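Local coordinates for protein C-C motif chemokine 1 (PDB 4OIJ) that acts as a secreted CC chemokine that binds the receptor CCR8 and attracts monocytes but not neutrophils, at residues F8-F13 / G39-L44; S14-E19 / V56-R61; R23-Y28 / Q60-M65. All blocks are in the same frame, centred on the assembly; numbering follows the deposited sequence.

Contact 1. Residues F8-F13 / G39-L44; sequences FSRCCF and GLIFKL. With SO4 (sulfate ion), chain H; SO4 (sulfate ion), chain G.
Cys12 and Ile41 make the tightest side-chain contact between these segments. SG of Cys12 lies 3.6 Å from CG1 of Ile41, an apolar contact. The sulfur is bonded to Cys51, so one end of the disulfide rests on strand 39-44. CG1 of Ile41 stands opposite its own carbonyl carbon (chi1 -54°). This turns the longer branch of Ile41 up to the N-terminal segment. CG1 meets the sulfur, and CD1 goes on to Arg10.

The Arg10 chain runs roughly perpendicular to the Ile41 side chain. CB of Arg10 sits 3.9 Å from CD1 of Ile41, and CD of Arg10 is a little farther from the same methyl. The chain is extended from CG to NE and carries the guanidinium past Ile41 to two sulfate ions. NE gives a short, bent bond of 2.6 Å to O2 of the chain H sulfate (130°). NH1 reaches O4 of that ion at 3.0 Å, much straighter (160°). NH1 also bonds O1 of the chain G sulfate at 3.1 Å. The Phe8 ring borders the sulfate site. Its CE1 lies 3.9 Å above the guanidinium plane, toward the rim, while the ring edge meets O2 of the chain H sulfate.

Cys11 and Cys12 are the adjacent cysteines that name the CC chemokines; Cys11 pairs with Cys35. Ser9 and Cys11 also form an antiparallel strand pairing with the second subunit, so the sheet runs on between chains. The chemistry is divided. The Cys12-Cys51 disulfide ties the N-terminal segment to strand 49-53, and its sulfur and Arg10 pack on Ile41 of strand 39-44. The charged end of Arg10 grips anions. The sulfates probably come from the crystallisation liquor, but they show that this spot can hold an anion.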
loop_
_atom_site.group_PDB
_atom_site.type_symbol
_atom_site.label_atom_id
_atom_site.label_comp_id
_atom_site.label_asym_id
_atom_site.label_seq_id
_atom_site.Cartn_x
_atom_site.Cartn_y
_atom_site.Cartn_z
ATOM N N PHE A 8 5.807 2.379 3.116
ATOM C CA PHE A 8 4.558 3.103 3.156
ATOM C C PHE A 8 3.616 2.279 3.994
ATOM O O PHE A 8 3.853 1.080 4.213
ATOM C CB PHE A 8 4.002 3.371 1.754
ATOM C CG PHE A 8 3.769 2.133 0.928
ATOM C CD1 PHE A 8 2.631 1.357 1.115
ATOM C CD2 PHE A 8 4.715 1.713 -0.004
ATOM C CE1 PHE A 8 2.436 0.189 0.383
ATOM C CE2 PHE A 8 4.513 0.542 -0.748
ATOM C CZ PHE A 8 3.383 -0.215 -0.543
ATOM N N SER A 9 2.580 2.910 4.487
ATOM C CA SER A 9 1.604 2.209 5.300
ATOM C C SER A 9 0.456 1.818 4.376
ATOM O O SER A 9 0.151 2.583 3.466
ATOM C CB SER A 9 1.072 3.134 6.407
ATOM O OG SER A 9 2.109 3.658 7.217
ATOM N N ARG A 10 -0.237 0.709 4.657
ATOM C CA ARG A 10 -1.440 0.310 3.905
ATOM C C ARG A 10 -2.646 0.650 4.750
ATOM O O ARG A 10 -2.834 0.068 5.832
ATOM C CB ARG A 10 -1.442 -1.187 3.547
ATOM C CG ARG A 10 -0.478 -1.491 2.414
ATOM C CD ARG A 10 -0.601 -2.933 1.942
ATOM N NE ARG A 10 0.528 -3.303 1.092
ATOM C CZ ARG A 10 1.732 -3.631 1.543
ATOM N NH1 ARG A 10 2.700 -3.940 0.696
ATOM N NH2 ARG A 10 1.980 -3.645 2.847
ATOM N N CYS A 11 -3.446 1.620 4.300
ATOM C CA CYS A 11 -4.578 2.065 5.106
ATOM C C CYS A 11 -5.894 1.908 4.377
ATOM O O CYS A 11 -5.939 2.010 3.148
ATOM C CB CYS A 11 -4.381 3.500 5.568
ATOM S SG CYS A 11 -2.777 3.806 6.347
ATOM N N CYS A 12 -6.946 1.660 5.140
ATOM C CA CYS A 12 -8.288 1.483 4.595
ATOM C C CYS A 12 -9.121 2.567 5.154
ATOM O O CYS A 12 -9.466 2.500 6.339
ATOM C CB CYS A 12 -8.842 0.119 4.993
ATOM S SG CYS A 12 -8.206 -1.235 3.999
ATOM N N PHE A 13 -9.378 3.624 4.362
ATOM C CA PHE A 13 -10.232 4.720 4.851
ATOM C C PHE A 13 -11.668 4.609 4.271
ATOM O O PHE A 13 -12.543 5.371 4.659
ATOM C CB PHE A 13 -9.594 6.078 4.589
ATOM C CG PHE A 13 -8.228 6.242 5.247
ATOM C CD1 PHE A 13 -8.103 6.284 6.635
ATOM C CD2 PHE A 13 -7.089 6.432 4.479
ATOM C CE1 PHE A 13 -6.866 6.460 7.230
ATOM C CE2 PHE A 13 -5.857 6.615 5.075
ATOM C CZ PHE A 13 -5.748 6.625 6.447
ATOM N N GLY A 39 -9.860 -2.193 9.928
ATOM C CA GLY A 39 -9.980 -2.636 8.551
ATOM C C GLY A 39 -9.126 -3.847 8.281
ATOM O O GLY A 39 -8.133 -4.088 8.974
ATOM N N LEU A 40 -9.520 -4.602 7.255
ATOM C CA LEU A 40 -8.865 -5.807 6.748
ATOM C C LEU A 40 -8.748 -5.618 5.231
ATOM O O LEU A 40 -9.709 -5.144 4.607
ATOM C CB LEU A 40 -9.846 -6.995 6.981
ATOM C CG LEU A 40 -9.274 -8.312 7.441
ATOM C CD1 LEU A 40 -9.163 -8.344 8.954
ATOM C CD2 LEU A 40 -10.159 -9.449 7.018
ATOM N N ILE A 41 -7.637 -6.028 4.620
ATOM C CA ILE A 41 -7.556 -5.970 3.163
ATOM C C ILE A 41 -7.727 -7.403 2.606
ATOM O O ILE A 41 -7.021 -8.319 3.038
ATOM C CB ILE A 41 -6.223 -5.344 2.685
ATOM C CG1 ILE A 41 -5.984 -3.959 3.333
ATOM C CG2 ILE A 41 -6.128 -5.296 1.138
ATOM C CD1 ILE A 41 -4.403 -3.647 3.455
ATOM N N PHE A 42 -8.657 -7.594 1.661
ATOM C CA PHE A 42 -8.772 -8.856 0.972
ATOM C C PHE A 42 -8.105 -8.678 -0.390
ATOM O O PHE A 42 -8.398 -7.707 -1.101
ATOM C CB PHE A 42 -10.240 -9.250 0.760
ATOM C CG PHE A 42 -10.990 -9.616 2.012
ATOM C CD1 PHE A 42 -10.582 -10.698 2.795
ATOM C CD2 PHE A 42 -12.170 -8.956 2.354
ATOM C CE1 PHE A 42 -11.320 -11.086 3.918
ATOM C CE2 PHE A 42 -12.913 -9.354 3.468
ATOM C CZ PHE A 42 -12.479 -10.406 4.251
ATOM N N LYS A 43 -7.231 -9.615 -0.763
ATOM C CA LYS A 43 -6.593 -9.614 -2.081
ATOM C C LYS A 43 -7.509 -10.391 -2.970
ATOM O O LYS A 43 -7.877 -11.507 -2.626
ATOM C CB LYS A 43 -5.201 -10.269 -2.040
ATOM C CG LYS A 43 -4.456 -10.189 -3.377
ATOM C CD LYS A 43 -3.159 -11.004 -3.423
ATOM C CE LYS A 43 -2.309 -10.582 -4.599
ATOM N NZ LYS A 43 -2.961 -10.884 -5.902
ATOM N N LEU A 44 -7.962 -9.781 -4.056
ATOM C CA LEU A 44 -8.872 -10.443 -4.988
ATOM C C LEU A 44 -8.075 -10.976 -6.195
ATOM O O LEU A 44 -6.839 -10.900 -6.214
ATOM C CB LEU A 44 -10.012 -9.487 -5.422
ATOM C CG LEU A 44 -10.865 -8.816 -4.307
ATOM C CD1 LEU A 44 -11.766 -7.736 -4.871
ATOM C CD2 LEU A 44 -11.710 -9.819 -3.562
HETATM S S SO4 H . 1.503 -2.978 -2.415
HETATM O O1 SO4 H . 1.616 -1.935 -3.470
HETATM O O2 SO4 H . 1.143 -2.340 -1.196
HETATM O O3 SO4 H . 0.423 -3.981 -2.722
HETATM O O4 SO4 H . 2.821 -3.623 -2.264
HETATM S S SO4 G . 4.718 -6.589 2.220
HETATM O O1 SO4 G . 5.106 -5.168 2.301
HETATM O O2 SO4 G . 5.475 -7.351 3.230
HETATM O O3 SO4 G . 3.279 -6.716 2.487
HETATM O O4 SO4 G . 4.998 -7.093 0.866
#

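Contact 2. Residues S14-E19 / V56-R61; sequences SFAEQE and VGWVQR. With SO4 (sulfate ion), chain F; SO4 (sulfate ion), chain M; SO4 (sulfate ion), chain K.
Trp58 and Glu19 bury the most surface here. CG of Glu19 lies over one face of the indole, 3.7 Å from the centroid of the five-membered ring and 27° off its normal. This is a CH-pi contact. The first torsion of Glu19 puts CG opposite the backbone N (chi1 -154°), which lays the methylene on the ring. The Glu19 chain runs over the indole in the sense opposite to the Trp58 side chain. The carboxylate plane is tilted 55° from the indole, and OE1 ends near CB of Trp58. CG2 of Val59, the next residue in the helix, covers the opposite face over its centre. The indole is thus sandwiched between two aliphatic groups.

Segment 14-19 belongs to the loop that follows the paired cysteines, the N-loop of chemokines. Trp58 stands in the first turn of the C-terminal helix, so the contact ties N-loop to helix. Ala16 packs more loosely, with CB 4.2 Å from CH2 of Trp58. A water bridges the polar edge: it accepts from NE1 of Trp58 at 2.7 Å and donates to O of Glu17 at 2.8 Å.

The start of the helix binds sulfate. N of Trp58 bonds O2 of the chain F ion at 2.9 Å, and N of Gly57 bonds O4 of the chain K ion. Arg61 NH1 and NH2 both hold O1 of the chain F ion.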
loop_
_atom_site.group_PDB
_atom_site.type_symbol
_atom_site.label_atom_id
_atom_site.label_comp_id
_atom_site.label_asym_id
_atom_site.label_seq_id
_atom_site.Cartn_x
_atom_site.Cartn_y
_atom_site.Cartn_z
ATOM N N SER A 14 -11.905 3.655 3.341
ATOM C CA SER A 14 -13.219 3.404 2.748
ATOM C C SER A 14 -13.380 1.895 2.728
ATOM O O SER A 14 -12.396 1.198 2.457
ATOM C CB SER A 14 -13.288 3.949 1.327
ATOM O OG SER A 14 -14.412 3.438 0.632
ATOM N N PHE A 15 -14.591 1.380 3.035
ATOM C CA PHE A 15 -14.802 -0.071 3.110
ATOM C C PHE A 15 -15.906 -0.609 2.209
ATOM O O PHE A 15 -16.880 0.106 1.881
ATOM C CB PHE A 15 -15.097 -0.537 4.559
ATOM C CG PHE A 15 -14.108 -0.092 5.603
ATOM C CD1 PHE A 15 -12.906 -0.765 5.778
ATOM C CD2 PHE A 15 -14.384 0.991 6.429
ATOM C CE1 PHE A 15 -12.000 -0.358 6.754
ATOM C CE2 PHE A 15 -13.471 1.404 7.402
ATOM C CZ PHE A 15 -12.282 0.733 7.552
ATOM N N ALA A 16 -15.782 -1.919 1.902
ATOM C CA ALA A 16 -16.741 -2.701 1.118
ATOM C C ALA A 16 -18.101 -2.813 1.827
ATOM O O ALA A 16 -18.196 -3.376 2.918
ATOM C CB ALA A 16 -16.182 -4.099 0.834
ATOM N N GLU A 17 -19.138 -2.282 1.190
ATOM C CA GLU A 17 -20.512 -2.370 1.703
ATOM C C GLU A 17 -21.046 -3.778 1.425
ATOM O O GLU A 17 -21.339 -4.519 2.361
ATOM C CB GLU A 17 -21.459 -1.318 1.060
ATOM C CG GLU A 17 -20.797 -0.441 0.010
ATOM C CD GLU A 17 -21.283 -0.479 -1.429
ATOM O OE1 GLU A 17 -21.607 -1.580 -1.932
ATOM O OE2 GLU A 17 -21.224 0.586 -2.088
ATOM N N GLN A 18 -21.148 -4.145 0.138
ATOM C CA GLN A 18 -21.664 -5.440 -0.296
ATOM C C GLN A 18 -20.715 -6.586 0.089
ATOM O O GLN A 18 -19.502 -6.395 0.105
ATOM C CB GLN A 18 -21.920 -5.433 -1.819
ATOM C CG GLN A 18 -22.925 -6.481 -2.280
ATOM C CD GLN A 18 -23.054 -6.526 -3.786
ATOM O OE1 GLN A 18 -24.043 -6.062 -4.359
ATOM N NE2 GLN A 18 -22.081 -7.126 -4.462
ATOM N N GLU A 19 -21.283 -7.779 0.356
ATOM C CA GLU A 19 -20.515 -8.964 0.678
ATOM C C GLU A 19 -19.745 -9.386 -0.559
ATOM O O GLU A 19 -20.304 -9.412 -1.665
ATOM C CB GLU A 19 -21.419 -10.138 1.110
ATOM C CG GLU A 19 -20.674 -11.092 2.022
ATOM C CD GLU A 19 -20.752 -12.590 1.819
ATOM O OE1 GLU A 19 -20.759 -13.308 2.844
ATOM O OE2 GLU A 19 -20.697 -13.052 0.655
ATOM N N VAL A 56 -17.692 -6.123 10.947
ATOM C CA VAL A 56 -18.827 -6.609 10.151
ATOM C C VAL A 56 -18.726 -8.147 10.048
ATOM O O VAL A 56 -17.669 -8.670 9.706
ATOM C CB VAL A 56 -18.859 -5.929 8.755
ATOM C CG1 VAL A 56 -20.097 -6.345 7.969
ATOM C CG2 VAL A 56 -18.785 -4.413 8.872
ATOM N N GLY A 57 -19.825 -8.828 10.380
ATOM C CA GLY A 57 -19.976 -10.283 10.415
ATOM C C GLY A 57 -19.303 -11.105 9.335
ATOM O O GLY A 57 -18.479 -11.957 9.658
ATOM N N TRP A 58 -19.659 -10.875 8.050
ATOM C CA TRP A 58 -19.145 -11.628 6.893
ATOM C C TRP A 58 -17.629 -11.575 6.716
ATOM O O TRP A 58 -17.024 -12.572 6.315
ATOM C CB TRP A 58 -19.872 -11.242 5.592
ATOM C CG TRP A 58 -19.637 -9.833 5.096
ATOM C CD1 TRP A 58 -20.446 -8.749 5.293
ATOM C CD2 TRP A 58 -18.568 -9.384 4.231
ATOM N NE1 TRP A 58 -19.921 -7.641 4.661
ATOM C CE2 TRP A 58 -18.782 -8.009 3.979
ATOM C CE3 TRP A 58 -17.477 -10.029 3.602
ATOM C CZ2 TRP A 58 -17.945 -7.262 3.133
ATOM C CZ3 TRP A 58 -16.640 -9.287 2.776
ATOM C CH2 TRP A 58 -16.864 -7.917 2.565
ATOM N N VAL A 59 -17.026 -10.403 7.012
ATOM C CA VAL A 59 -15.593 -10.155 6.920
ATOM C C VAL A 59 -14.825 -11.107 7.856
ATOM O O VAL A 59 -13.807 -11.667 7.454
ATOM C CB VAL A 59 -15.264 -8.672 7.204
ATOM C CG1 VAL A 59 -13.756 -8.414 7.155
ATOM C CG2 VAL A 59 -16.012 -7.757 6.240
ATOM N N GLN A 60 -15.333 -11.268 9.095
ATOM C CA GLN A 60 -14.782 -12.123 10.150
ATOM C C GLN A 60 -14.797 -13.592 9.732
ATOM O O GLN A 60 -13.793 -14.284 9.909
ATOM C CB GLN A 60 -15.578 -11.942 11.458
ATOM C CG GLN A 60 -15.433 -10.565 12.100
ATOM C CD GLN A 60 -16.339 -10.347 13.294
ATOM O OE1 GLN A 60 -17.490 -10.814 13.351
ATOM N NE2 GLN A 60 -15.848 -9.583 14.261
ATOM N N ARG A 61 -15.938 -14.056 9.179
ATOM C CA ARG A 61 -16.117 -15.434 8.714
ATOM C C ARG A 61 -15.260 -15.735 7.487
ATOM O O ARG A 61 -14.763 -16.847 7.365
ATOM C CB ARG A 61 -17.598 -15.768 8.456
ATOM C CG ARG A 61 -18.525 -15.361 9.604
ATOM C CD ARG A 61 -19.910 -15.925 9.481
ATOM N NE ARG A 61 -20.656 -15.436 8.319
ATOM C CZ ARG A 61 -21.384 -14.325 8.293
ATOM N NH1 ARG A 61 -21.430 -13.526 9.352
ATOM N NH2 ARG A 61 -22.078 -14.006 7.208
HETATM S S SO4 F . -23.402 -10.531 7.615
HETATM O O1 SO4 F . -23.353 -11.812 8.335
HETATM O O2 SO4 F . -22.325 -9.657 8.096
HETATM O O3 SO4 F . -23.298 -10.761 6.149
HETATM O O4 SO4 F . -24.723 -9.888 7.878
HETATM S S SO4 M . -20.718 -16.615 5.018
HETATM O O1 SO4 M . -21.538 -15.384 5.018
HETATM O O2 SO4 M . -20.077 -16.766 6.321
HETATM O O3 SO4 M . -21.572 -17.788 4.764
HETATM O O4 SO4 M . -19.694 -16.552 3.942
HETATM S S SO4 K . -22.552 -7.694 11.911
HETATM O O1 SO4 K . -23.659 -7.146 12.721
HETATM O O2 SO4 K . -21.421 -8.032 12.788
HETATM O O3 SO4 K . -23.007 -8.892 11.206
HETATM O O4 SO4 K . -22.143 -6.700 10.927
HETATM O O HOH W 1 -20.197 -5.010 4.899
#

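Contact 3. Residues R23-Y28 / Q60-M65; sequences RAILCY and QRHRKM. With SO4 (sulfate ion), chain M; SO4 (sulfate ion), chain F.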
loop_
_atom_site.group_PDB
_atom_site.type_symbol
_atom_site.label_atom_id
_atom_site.label_comp_id
_atom_site.label_asym_id
_atom_site.label_seq_id
_atom_site.Cartn_x
_atom_site.Cartn_y
_atom_site.Cartn_z
ATOM N N ARG A 23 -14.983 -17.168 -2.607
ATOM C CA ARG A 23 -14.290 -17.759 -3.780
ATOM C C ARG A 23 -13.543 -16.705 -4.629
ATOM O O ARG A 23 -12.614 -17.047 -5.341
ATOM C CB ARG A 23 -15.271 -18.591 -4.647
ATOM C CG ARG A 23 -16.427 -17.771 -5.257
ATOM C CD ARG A 23 -17.602 -18.597 -5.795
ATOM N NE ARG A 23 -18.886 -18.117 -5.257
ATOM C CZ ARG A 23 -19.554 -17.052 -5.705
ATOM N NH1 ARG A 23 -19.083 -16.343 -6.726
ATOM N NH2 ARG A 23 -20.681 -16.667 -5.114
ATOM N N ALA A 24 -13.947 -15.425 -4.533
ATOM C CA ALA A 24 -13.340 -14.307 -5.262
ATOM C C ALA A 24 -12.029 -13.814 -4.644
ATOM O O ALA A 24 -11.291 -13.078 -5.306
ATOM C CB ALA A 24 -14.330 -13.147 -5.338
ATOM N N ILE A 25 -11.757 -14.186 -3.371
ATOM C CA ILE A 25 -10.604 -13.715 -2.578
ATOM C C ILE A 25 -9.483 -14.740 -2.561
ATOM O O ILE A 25 -9.739 -15.920 -2.333
ATOM C CB ILE A 25 -11.042 -13.357 -1.120
ATOM C CG1 ILE A 25 -12.300 -12.444 -1.079
ATOM C CG2 ILE A 25 -9.892 -12.745 -0.319
ATOM C CD1 ILE A 25 -13.132 -12.483 0.243
ATOM N N LEU A 26 -8.228 -14.264 -2.699
ATOM C CA LEU A 26 -7.036 -15.105 -2.649
ATOM C C LEU A 26 -6.537 -15.241 -1.220
ATOM O O LEU A 26 -6.252 -16.346 -0.777
ATOM C CB LEU A 26 -5.910 -14.488 -3.493
ATOM C CG LEU A 26 -6.021 -14.549 -5.005
ATOM C CD1 LEU A 26 -4.974 -13.667 -5.631
ATOM C CD2 LEU A 26 -5.829 -15.975 -5.521
ATOM N N CYS A 27 -6.429 -14.093 -0.498
ATOM C CA CYS A 27 -5.827 -13.988 0.827
ATOM C C CYS A 27 -6.140 -12.628 1.449
ATOM O O CYS A 27 -6.691 -11.754 0.780
ATOM C CB CYS A 27 -4.312 -14.205 0.709
ATOM S SG CYS A 27 -3.485 -13.128 -0.509
ATOM N N TYR A 28 -5.762 -12.435 2.719
ATOM C CA TYR A 28 -5.947 -11.156 3.392
ATOM C C TYR A 28 -4.654 -10.602 4.019
ATOM O O TYR A 28 -3.764 -11.367 4.392
ATOM C CB TYR A 28 -7.074 -11.229 4.455
ATOM C CG TYR A 28 -6.654 -11.888 5.749
ATOM C CD1 TYR A 28 -6.126 -11.137 6.799
ATOM C CD2 TYR A 28 -6.728 -13.269 5.908
ATOM C CE1 TYR A 28 -5.723 -11.739 7.988
ATOM C CE2 TYR A 28 -6.355 -13.879 7.103
ATOM C CZ TYR A 28 -5.844 -13.110 8.138
ATOM O OH TYR A 28 -5.429 -13.705 9.308
ATOM N N GLN A 60 -15.333 -11.268 9.095
ATOM C CA GLN A 60 -14.782 -12.123 10.150
ATOM C C GLN A 60 -14.797 -13.592 9.732
ATOM O O GLN A 60 -13.793 -14.284 9.909
ATOM C CB GLN A 60 -15.578 -11.942 11.458
ATOM C CG GLN A 60 -15.433 -10.565 12.100
ATOM C CD GLN A 60 -16.339 -10.347 13.294
ATOM O OE1 GLN A 60 -17.490 -10.814 13.351
ATOM N NE2 GLN A 60 -15.848 -9.583 14.261
ATOM N N ARG A 61 -15.938 -14.056 9.179
ATOM C CA ARG A 61 -16.117 -15.434 8.714
ATOM C C ARG A 61 -15.260 -15.735 7.487
ATOM O O ARG A 61 -14.763 -16.847 7.365
ATOM C CB ARG A 61 -17.598 -15.768 8.456
ATOM C CG ARG A 61 -18.525 -15.361 9.604
ATOM C CD ARG A 61 -19.910 -15.925 9.481
ATOM N NE ARG A 61 -20.656 -15.436 8.319
ATOM C CZ ARG A 61 -21.384 -14.325 8.293
ATOM N NH1 ARG A 61 -21.430 -13.526 9.352
ATOM N NH2 ARG A 61 -22.078 -14.006 7.208
ATOM N N HIS A 62 -15.084 -14.742 6.586
ATOM C CA HIS A 62 -14.240 -14.847 5.389
ATOM C C HIS A 62 -12.769 -14.970 5.832
ATOM O O HIS A 62 -12.045 -15.822 5.312
ATOM C CB HIS A 62 -14.414 -13.601 4.487
ATOM C CG HIS A 62 -15.614 -13.623 3.576
ATOM N ND1 HIS A 62 -16.752 -14.352 3.878
ATOM C CD2 HIS A 62 -15.827 -12.953 2.420
ATOM C CE1 HIS A 62 -17.600 -14.131 2.883
ATOM N NE2 HIS A 62 -17.092 -13.291 1.986
ATOM N N ARG A 63 -12.354 -14.150 6.825
ATOM C CA ARG A 63 -10.996 -14.102 7.389
ATOM C C ARG A 63 -10.548 -15.461 7.899
ATOM O O ARG A 63 -9.397 -15.850 7.681
ATOM C CB ARG A 63 -10.929 -13.053 8.522
ATOM C CG ARG A 63 -9.529 -12.802 9.078
ATOM C CD ARG A 63 -9.555 -11.944 10.328
ATOM N NE ARG A 63 -8.230 -11.406 10.634
ATOM C CZ ARG A 63 -7.645 -11.473 11.827
ATOM N NH1 ARG A 63 -8.269 -12.050 12.850
ATOM N NH2 ARG A 63 -6.436 -10.959 12.010
ATOM N N LYS A 64 -11.464 -16.185 8.574
ATOM C CA LYS A 64 -11.206 -17.514 9.142
ATOM C C LYS A 64 -10.961 -18.582 8.071
ATOM O O LYS A 64 -10.284 -19.564 8.344
ATOM C CB LYS A 64 -12.360 -17.943 10.067
ATOM C CG LYS A 64 -12.377 -17.218 11.410
ATOM C CD LYS A 64 -13.138 -18.012 12.472
ATOM C CE LYS A 64 -12.834 -17.529 13.873
ATOM N NZ LYS A 64 -13.390 -18.442 14.906
ATOM N N MET A 65 -11.516 -18.389 6.864
ATOM C CA MET A 65 -11.415 -19.335 5.750
ATOM C C MET A 65 -10.333 -18.993 4.714
ATOM O O MET A 65 -10.285 -19.607 3.645
ATOM C CB MET A 65 -12.795 -19.530 5.108
ATOM C CG MET A 65 -13.823 -20.050 6.088
ATOM S SD MET A 65 -15.383 -20.388 5.283
ATOM C CE MET A 65 -16.539 -19.665 6.495
HETATM S S SO4 M . -20.718 -16.615 5.018
HETATM O O1 SO4 M . -21.538 -15.384 5.018
HETATM O O2 SO4 M . -20.077 -16.766 6.321
HETATM O O3 SO4 M . -21.572 -17.788 4.764
HETATM O O4 SO4 M . -19.694 -16.552 3.942
HETATM S S SO4 F . -23.402 -10.531 7.615
HETATM O O1 SO4 F . -23.353 -11.812 8.335
HETATM O O2 SO4 F . -22.325 -9.657 8.096
HETATM O O3 SO4 F . -23.298 -10.761 6.149
HETATM O O4 SO4 F . -24.723 -9.888 7.878
#
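Arg63 and Tyr28 join the C-terminal helix to the first strand of the three-stranded antiparallel sheet, as in the chemokine fold. The Arg63 side chain leaves CB with CG opposite the backbone N (chi1 -173°). That places CG over one face of the Tyr28 ring, 3.9 Å from its centroid and 16° off the normal, a CH-pi contact. The chain then runs extended through CD. NE stays above the same face, out past the rim, 3.7 Å from CE1 of Tyr28. At the tip, CZ and NH2 of Arg63 each lie 4.0 Å from OH of Tyr28. The hydroxyl thus sits over one face of the guanidinium, whose plane is 55° from that of the ring. The backbone of Arg63 joins in, with its O 3.7 Å from CE2 of Tyr28. Arg63 also packs on Leu40 of the middle strand.

The preceding residue, His62, faces the strand. Its NE2 is hydrogen-bonded to O of Ile20, which helps fix the imidazole. The Ile25 side chain runs roughly perpendicular to that of His62, with its methyl CD1 3.5 Å from CD2 of His62.

Overall arrangement
Contacts 1 and 3 are buried; contact 2 lies at the surface. Contacts 1 and 3 reach the same sheet, through the neighbouring strands 39-44 and 25-30. Contacts 2 and 3 share helix 57-64 and overlap at Gln60 and Arg61. Contact 2 meets contact 1 where Phe42 and Leu40 pack on Trp58 and Val59. The chemistry follows place. In contact 1 a disulfide sulfur packs on an aliphatic branch. In contact 3 the aliphatic stem of a helix arginine covers a tyrosine face. Contact 2, nearer solvent, adds a bridging water. Sulfate ions sit at Arg10 in contact 1 and at the helix start and Arg61 in contacts 2 and 3. All three reach the second subunit, contact 3 through a single residue.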